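Local coordinates for protein iron transport multicopper oxidase FET3 (Saccharomyces cerevisiae, PDB 1ZPU) that oxidises ferrous to ferric iron at the cell surface, reducing oxygen to water with four bound copper ions, for high-affinity iron uptake, and also oxidises cuprous copper, at residues T101-S106 against H462-W467; H60-F65 against A233-V238. All coordinates share one frame; numbering follows the deposited sequence.

Interaction 1 of 2, residues T101-S106 against H462-W467; sequences TYWYHS and HCHIEW. With CU1 (copper (I) ion), chain B; CU1 (copper (I) ion), chain C; CU1 (copper (I) ion), chain D.
His105 and His464 have the nearest CA atoms of the two segments, 11.5 Å apart, so strand 101-105 does not pair with 462-467 and no hydrogen bond crosses the gap. Segment 462-467 leaves a strand at Cys463 and enters a helix, with Ile465 at the N-cap position. A type 3 copper ion joins the two segments through their side chains: it lies 2.1 Å from His105 NE2 and 2.2 Å from His464 NE2, with His62 as third protein ligand. The imidazoles approach from opposite directions, their planes at 82°, and His105 NE2 sits at the edge of the His464 ring, close to its plane. Both nitrogens are committed to the metal. CG of His105 lies between its backbone N and carbonyl carbon (chi1 57°), which turns NE2 toward the copper; ND1 donates to Ser106 O at 2.9 Å, within the imidazole plane but above that of the carbonyl, which limits rotation of the ring. Trp103, two residues back along the strand, supplies a broad apolar wall: its CZ2 is 3.8 Å from His464 CE1 in an oblique ring pair, and one indole face lies against His105 CD2. Histidine suits both places, His105 and His464, because one nitrogen can bind copper at the end of a flat, packable ring. Beside His464, Cys463 SG binds the type 1 copper at 2.2 Å, while His462 NE2 binds the other type 3 copper. As in other multicopper oxidases, this His-Cys-His sequence provides a short covalent route for electrons from the type 1 copper to the trinuclear cluster where oxygen is reduced.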
loop_
_atom_site.group_PDB
_atom_site.type_symbol
_atom_site.label_atom_id
_atom_site.label_comp_id
_atom_site.label_asym_id
_atom_site.label_seq_id
_atom_site.Cartn_x
_atom_site.Cartn_y
_atom_site.Cartn_z
ATOM N N THR A 101 -6.746 8.549 -8.329
ATOM C CA THR A 101 -7.018 7.131 -8.113
ATOM C C THR A 101 -6.454 6.611 -6.798
ATOM O O THR A 101 -5.244 6.654 -6.571
ATOM C CB THR A 101 -6.515 6.282 -9.306
ATOM O OG1 THR A 101 -6.922 6.915 -10.535
ATOM C CG2 THR A 101 -7.088 4.860 -9.232
ATOM N N TYR A 102 -7.348 6.140 -5.928
ATOM C CA TYR A 102 -6.927 5.552 -4.656
ATOM C C TYR A 102 -7.648 4.238 -4.434
ATOM O O TYR A 102 -8.437 3.810 -5.262
ATOM C CB TYR A 102 -7.170 6.530 -3.490
ATOM C CG TYR A 102 -6.506 7.860 -3.716
ATOM C CD1 TYR A 102 -7.089 8.814 -4.542
ATOM C CD2 TYR A 102 -5.285 8.146 -3.142
ATOM C CE1 TYR A 102 -6.486 10.008 -4.779
ATOM C CE2 TYR A 102 -4.664 9.351 -3.370
ATOM C CZ TYR A 102 -5.268 10.275 -4.197
ATOM O OH TYR A 102 -4.661 11.480 -4.438
ATOM N N TRP A 103 -7.354 3.589 -3.318
ATOM C CA TRP A 103 -8.089 2.408 -2.907
ATOM C C TRP A 103 -8.151 2.283 -1.390
ATOM O O TRP A 103 -7.435 2.969 -0.649
ATOM C CB TRP A 103 -7.512 1.132 -3.528
ATOM C CG TRP A 103 -6.078 0.793 -3.169
ATOM C CD1 TRP A 103 -4.983 1.563 -3.392
ATOM C CD2 TRP A 103 -5.593 -0.431 -2.596
ATOM N NE1 TRP A 103 -3.856 0.923 -2.960
ATOM C CE2 TRP A 103 -4.198 -0.307 -2.469
ATOM C CE3 TRP A 103 -6.204 -1.612 -2.168
ATOM C CZ2 TRP A 103 -3.399 -1.313 -1.930
ATOM C CZ3 TRP A 103 -5.412 -2.619 -1.636
ATOM C CH2 TRP A 103 -4.024 -2.464 -1.520
ATOM N N TYR A 104 -9.035 1.410 -0.933
ATOM C CA TYR A 104 -9.151 1.140 0.471
ATOM C C TYR A 104 -8.958 -0.346 0.716
ATOM O O TYR A 104 -9.362 -1.177 -0.094
ATOM C CB TYR A 104 -10.513 1.606 0.964
ATOM C CG TYR A 104 -11.687 0.793 0.484
ATOM C CD1 TYR A 104 -12.141 -0.295 1.218
ATOM C CD2 TYR A 104 -12.369 1.135 -0.684
ATOM C CE1 TYR A 104 -13.230 -1.033 0.796
ATOM C CE2 TYR A 104 -13.468 0.395 -1.120
ATOM C CZ TYR A 104 -13.893 -0.689 -0.371
ATOM O OH TYR A 104 -14.988 -1.429 -0.771
ATOM N N HIS A 105 -8.328 -0.680 1.831
ATOM C CA HIS A 105 -8.133 -2.071 2.211
ATOM C C HIS A 105 -8.117 -2.208 3.718
ATOM O O HIS A 105 -7.833 -1.243 4.427
ATOM C CB HIS A 105 -6.826 -2.629 1.623
ATOM C CG HIS A 105 -5.593 -1.862 2.006
ATOM N ND1 HIS A 105 -4.918 -2.073 3.192
ATOM C CD2 HIS A 105 -4.897 -0.905 1.346
ATOM C CE1 HIS A 105 -3.872 -1.265 3.249
ATOM N NE2 HIS A 105 -3.836 -0.548 2.141
ATOM N N SER A 106 -8.428 -3.403 4.203
ATOM C CA SER A 106 -8.255 -3.723 5.610
ATOM C C SER A 106 -6.795 -3.559 5.968
ATOM O O SER A 106 -5.921 -3.878 5.169
ATOM C CB SER A 106 -8.688 -5.163 5.872
ATOM O OG SER A 106 -8.286 -5.605 7.154
ATOM N N HIS A 462 6.106 1.513 5.836
ATOM C CA HIS A 462 6.313 0.072 5.792
ATOM C C HIS A 462 6.324 -0.491 4.393
ATOM O O HIS A 462 5.901 0.165 3.439
ATOM C CB HIS A 462 5.206 -0.636 6.562
ATOM C CG HIS A 462 3.856 -0.480 5.943
ATOM N ND1 HIS A 462 3.350 -1.374 5.023
ATOM C CD2 HIS A 462 2.909 0.473 6.102
ATOM C CE1 HIS A 462 2.152 -0.973 4.636
ATOM N NE2 HIS A 462 1.862 0.148 5.272
ATOM N N CYS A 463 6.772 -1.736 4.297
ATOM C CA CYS A 463 6.624 -2.518 3.089
ATOM C C CYS A 463 5.172 -2.965 2.937
ATOM O O CYS A 463 4.535 -3.434 3.886
ATOM C CB CYS A 463 7.547 -3.721 3.139
ATOM S SG CYS A 463 7.508 -4.689 1.643
ATOM N N HIS A 464 4.643 -2.814 1.735
ATOM C CA HIS A 464 3.255 -3.141 1.473
ATOM C C HIS A 464 3.035 -4.610 1.088
ATOM O O HIS A 464 1.920 -5.003 0.762
ATOM C CB HIS A 464 2.683 -2.212 0.419
ATOM C CG HIS A 464 1.245 -1.890 0.643
ATOM N ND1 HIS A 464 0.237 -2.809 0.440
ATOM C CD2 HIS A 464 0.642 -0.758 1.081
ATOM C CE1 HIS A 464 -0.927 -2.251 0.736
ATOM N NE2 HIS A 464 -0.708 -1.004 1.122
ATOM N N ILE A 465 4.087 -5.417 1.130
ATOM C CA ILE A 465 3.931 -6.840 0.946
ATOM C C ILE A 465 3.443 -7.381 2.264
ATOM O O ILE A 465 4.156 -7.341 3.262
ATOM C CB ILE A 465 5.247 -7.534 0.571
ATOM C CG1 ILE A 465 5.627 -7.224 -0.887
ATOM C CG2 ILE A 465 5.132 -9.062 0.810
ATOM C CD1 ILE A 465 7.051 -7.619 -1.254
ATOM N N GLU A 466 2.222 -7.889 2.261
ATOM C CA GLU A 466 1.544 -8.277 3.480
ATOM C C GLU A 466 2.354 -9.209 4.371
ATOM O O GLU A 466 2.346 -9.074 5.604
ATOM C CB GLU A 466 0.196 -8.876 3.114
ATOM C CG GLU A 466 -0.870 -7.799 2.921
ATOM C CD GLU A 466 -1.350 -7.212 4.261
ATOM O OE1 GLU A 466 -2.037 -7.958 5.017
ATOM O OE2 GLU A 466 -1.032 -6.020 4.548
ATOM N N TRP A 467 3.065 -10.143 3.744
ATOM C CA TRP A 467 3.916 -11.073 4.469
ATOM C C TRP A 467 5.035 -10.348 5.211
ATOM O O TRP A 467 5.352 -10.692 6.345
ATOM C CB TRP A 467 4.485 -12.117 3.515
ATOM C CG TRP A 467 3.430 -12.732 2.624
ATOM C CD1 TRP A 467 3.355 -12.644 1.261
ATOM C CD2 TRP A 467 2.301 -13.528 3.041
ATOM N NE1 TRP A 467 2.255 -13.346 0.807
ATOM C CE2 TRP A 467 1.591 -13.888 1.876
ATOM C CE3 TRP A 467 1.831 -13.969 4.286
ATOM C CZ2 TRP A 467 0.436 -14.665 1.913
ATOM C CZ3 TRP A 467 0.681 -14.737 4.330
ATOM C CH2 TRP A 467 -0.009 -15.079 3.145
HETATM CU CU CU1 B . -2.332 0.522 1.212
HETATM CU CU CU1 C . -0.131 0.939 5.806
HETATM CU CU CU1 D . 9.009 -6.283 1.534
#

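Interaction 2 of 2, residues H60-F65 against A233-V238; sequences HFHGLF and AQRYTV. With CU1 (copper (I) ion), chain E; CU1 (copper (I) ion), chain B; NAG (2-acetamido-2-deoxy-beta-D-glucopyranose), chain F.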
loop_
_atom_site.group_PDB
_atom_site.type_symbol
_atom_site.label_atom_id
_atom_site.label_comp_id
_atom_site.label_asym_id
_atom_site.label_seq_id
_atom_site.Cartn_x
_atom_site.Cartn_y
_atom_site.Cartn_z
ATOM N N HIS A 60 -8.266 1.045 5.962
ATOM C CA HIS A 60 -7.356 2.128 5.656
ATOM C C HIS A 60 -7.640 2.617 4.251
ATOM O O HIS A 60 -7.859 1.817 3.356
ATOM C CB HIS A 60 -5.923 1.627 5.746
ATOM C CG HIS A 60 -4.918 2.543 5.115
ATOM N ND1 HIS A 60 -4.838 3.884 5.419
ATOM C CD2 HIS A 60 -3.933 2.304 4.222
ATOM C CE1 HIS A 60 -3.864 4.436 4.724
ATOM N NE2 HIS A 60 -3.295 3.498 3.995
ATOM N N PHE A 61 -7.627 3.930 4.058
ATOM C CA PHE A 61 -7.863 4.520 2.750
ATOM C C PHE A 61 -6.554 5.009 2.151
ATOM O O PHE A 61 -6.054 6.080 2.490
ATOM C CB PHE A 61 -8.938 5.592 2.853
ATOM C CG PHE A 61 -10.156 5.108 3.561
ATOM C CD1 PHE A 61 -10.237 5.171 4.967
ATOM C CD2 PHE A 61 -11.192 4.512 2.852
ATOM C CE1 PHE A 61 -11.340 4.680 5.635
ATOM C CE2 PHE A 61 -12.307 4.014 3.522
ATOM C CZ PHE A 61 -12.382 4.102 4.911
ATOM N N HIS A 62 -6.006 4.180 1.270
ATOM C CA HIS A 62 -4.632 4.288 0.815
ATOM C C HIS A 62 -4.404 5.531 -0.006
ATOM O O HIS A 62 -4.979 5.687 -1.088
ATOM C CB HIS A 62 -4.271 3.070 -0.031
ATOM C CG HIS A 62 -2.828 3.019 -0.412
ATOM N ND1 HIS A 62 -1.982 2.025 0.024
ATOM C CD2 HIS A 62 -2.077 3.850 -1.176
ATOM C CE1 HIS A 62 -0.773 2.243 -0.460
ATOM N NE2 HIS A 62 -0.801 3.346 -1.185
ATOM N N GLY A 63 -3.537 6.405 0.494
ATOM C CA GLY A 63 -3.095 7.554 -0.285
ATOM C C GLY A 63 -3.696 8.849 0.205
ATOM O O GLY A 63 -3.142 9.920 -0.021
ATOM N N LEU A 64 -4.831 8.747 0.882
ATOM C CA LEU A 64 -5.517 9.899 1.423
ATOM C C LEU A 64 -4.702 10.500 2.563
ATOM O O LEU A 64 -4.171 9.781 3.403
ATOM C CB LEU A 64 -6.908 9.472 1.875
ATOM C CG LEU A 64 -8.054 9.515 0.851
ATOM C CD1 LEU A 64 -7.735 8.952 -0.525
ATOM C CD2 LEU A 64 -9.292 8.855 1.418
ATOM N N PHE A 65 -4.578 11.820 2.573
ATOM C CA PHE A 65 -3.653 12.490 3.490
ATOM C C PHE A 65 -4.187 12.626 4.909
ATOM O O PHE A 65 -3.421 12.866 5.842
ATOM C CB PHE A 65 -3.248 13.861 2.946
ATOM C CG PHE A 65 -2.436 13.801 1.669
ATOM C CD1 PHE A 65 -1.592 12.718 1.404
ATOM C CD2 PHE A 65 -2.503 14.833 0.743
ATOM C CE1 PHE A 65 -0.855 12.660 0.236
ATOM C CE2 PHE A 65 -1.762 14.779 -0.423
ATOM C CZ PHE A 65 -0.935 13.699 -0.675
ATOM N N ALA A 233 -0.180 -1.970 -4.375
ATOM C CA ALA A 233 -0.547 -0.697 -3.769
ATOM C C ALA A 233 -0.367 0.502 -4.684
ATOM O O ALA A 233 -0.918 1.555 -4.425
ATOM C CB ALA A 233 0.204 -0.480 -2.451
ATOM N N GLN A 234 0.414 0.368 -5.749
ATOM C CA GLN A 234 0.542 1.516 -6.641
ATOM C C GLN A 234 -0.505 1.579 -7.742
ATOM O O GLN A 234 -1.120 0.568 -8.074
ATOM C CB GLN A 234 1.978 1.787 -7.135
ATOM C CG GLN A 234 2.800 0.673 -7.736
ATOM C CD GLN A 234 4.305 1.056 -7.835
ATOM O OE1 GLN A 234 4.839 1.809 -6.995
ATOM N NE2 GLN A 234 4.986 0.542 -8.875
ATOM N N ARG A 235 -0.738 2.785 -8.257
ATOM C CA ARG A 235 -1.731 3.025 -9.286
ATOM C C ARG A 235 -1.060 3.718 -10.453
ATOM O O ARG A 235 -0.369 4.718 -10.261
ATOM C CB ARG A 235 -2.841 3.927 -8.744
ATOM C CG ARG A 235 -3.698 3.300 -7.683
ATOM C CD ARG A 235 -3.065 3.371 -6.294
ATOM N NE ARG A 235 -3.204 4.698 -5.706
ATOM C CZ ARG A 235 -2.351 5.248 -4.847
ATOM N NH1 ARG A 235 -1.266 4.597 -4.461
ATOM N NH2 ARG A 235 -2.574 6.473 -4.387
ATOM N N TYR A 236 -1.232 3.181 -11.656
ATOM C CA TYR A 236 -0.914 3.933 -12.866
ATOM C C TYR A 236 -2.223 4.173 -13.558
ATOM O O TYR A 236 -2.963 3.237 -13.812
ATOM C CB TYR A 236 0.049 3.191 -13.811
ATOM C CG TYR A 236 1.481 3.083 -13.339
ATOM C CD1 TYR A 236 2.520 3.752 -13.990
ATOM C CD2 TYR A 236 1.800 2.294 -12.233
ATOM C CE1 TYR A 236 3.850 3.638 -13.522
ATOM C CE2 TYR A 236 3.097 2.169 -11.767
ATOM C CZ TYR A 236 4.115 2.836 -12.401
ATOM O OH TYR A 236 5.371 2.663 -11.879
ATOM N N THR A 237 -2.523 5.436 -13.829
ATOM C CA THR A 237 -3.643 5.795 -14.692
ATOM C C THR A 237 -3.103 6.136 -16.081
ATOM O O THR A 237 -2.126 6.877 -16.233
ATOM C CB THR A 237 -4.455 6.972 -14.136
ATOM O OG1 THR A 237 -4.885 6.673 -12.802
ATOM C CG2 THR A 237 -5.669 7.235 -15.011
ATOM N N VAL A 238 -3.773 5.598 -17.089
ATOM C CA VAL A 238 -3.214 5.480 -18.416
ATOM C C VAL A 238 -4.296 5.794 -19.451
ATOM O O VAL A 238 -5.454 5.360 -19.318
ATOM C CB VAL A 238 -2.645 4.034 -18.566
ATOM C CG1 VAL A 238 -2.966 3.415 -19.896
ATOM C CG2 VAL A 238 -1.152 4.001 -18.261
HETATM CU CU CU1 E . -1.642 4.153 2.923
HETATM CU CU CU1 B . -2.332 0.522 1.212
HETATM C C1 NAG F . -2.448 19.933 5.552
HETATM C C2 NAG F . -1.602 19.956 4.279
HETATM C C3 NAG F . -0.756 21.222 4.169
HETATM C C4 NAG F . -1.619 22.472 4.382
HETATM C C5 NAG F . -2.490 22.298 5.640
HETATM C C6 NAG F . -3.434 23.474 5.853
HETATM C C7 NAG F . -0.983 17.854 3.208
HETATM C C8 NAG F . -0.174 16.593 3.310
HETATM N N2 NAG F . -0.768 18.771 4.165
HETATM O O3 NAG F . -0.183 21.252 2.883
HETATM O O4 NAG F . -0.827 23.655 4.415
HETATM O O5 NAG F . -3.256 21.100 5.557
HETATM O O6 NAG F . -4.323 23.554 4.761
HETATM O O7 NAG F . -1.791 17.994 2.277
#
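The imidazole of His62 overlaps the guanidinium of Arg235, its CD2 lying over one face of that group, 3.5 Å from Arg235 NH1. The two planes are 73° apart, so the groups do not stack flat. One carboxylate, that of Asp437, ties them together: it accepts a hydrogen bond from His62 NE2 and forms a salt bridge with Arg235 NH2. Bends at chi2 and chi3 (82° and 78°) curl the arginine back, and its NH1 donates to Ala233 O at 3.1 Å, in the carbonyl plane. Ala233 O also lies over a face of the His62 ring, and the small Ala233 CB packs 3.5 Å from His62 CE1. The remaining ring nitrogen, His62 ND1, binds a type 3 copper at 1.9 Å, so Asp437 and Arg235 form a second shell that probably helps to orient this ligand. Were Arg235 an alanine, the Asp437 carboxylate would probably lose a salt-bridge partner, Ala233 O its NH1 donor, and one flank of the copper-binding imidazole its cover. Gly63 follows in a type II turn from Phe61 to Leu64, where a CB would press on the preceding carbonyl O and clash with Arg235 NH2. His60, binding the type 2 copper with His395, shares strand 60-62, which borders strand 100-105 in a sheet of the first plastocyanin-like region; strand 235-241 lies between strands 187-194 and 210-215 in a sheet of the second.

How the interactions relate
From the N terminus the chain meets 60-65, 101-106, 233-238 and 462-467 in turn, so the two contacts cross rather than nest. Interaction 2 closes a loop of 167 residues, joining the first plastocyanin-like region to the second; interaction 1, opening inside that loop, closes one of 355 and joins the first region to the third. Their first-region segments are neighbours in one sheet, with probable backbone hydrogen bonds between Trp103 O and His62 N and between His105 O and His60 N. Both contacts reach the same type 3 copper, whose three histidines they supply together; this copper thus lies at the join between the first and third regions, while 233-238 of the second region packs against one of its ligands.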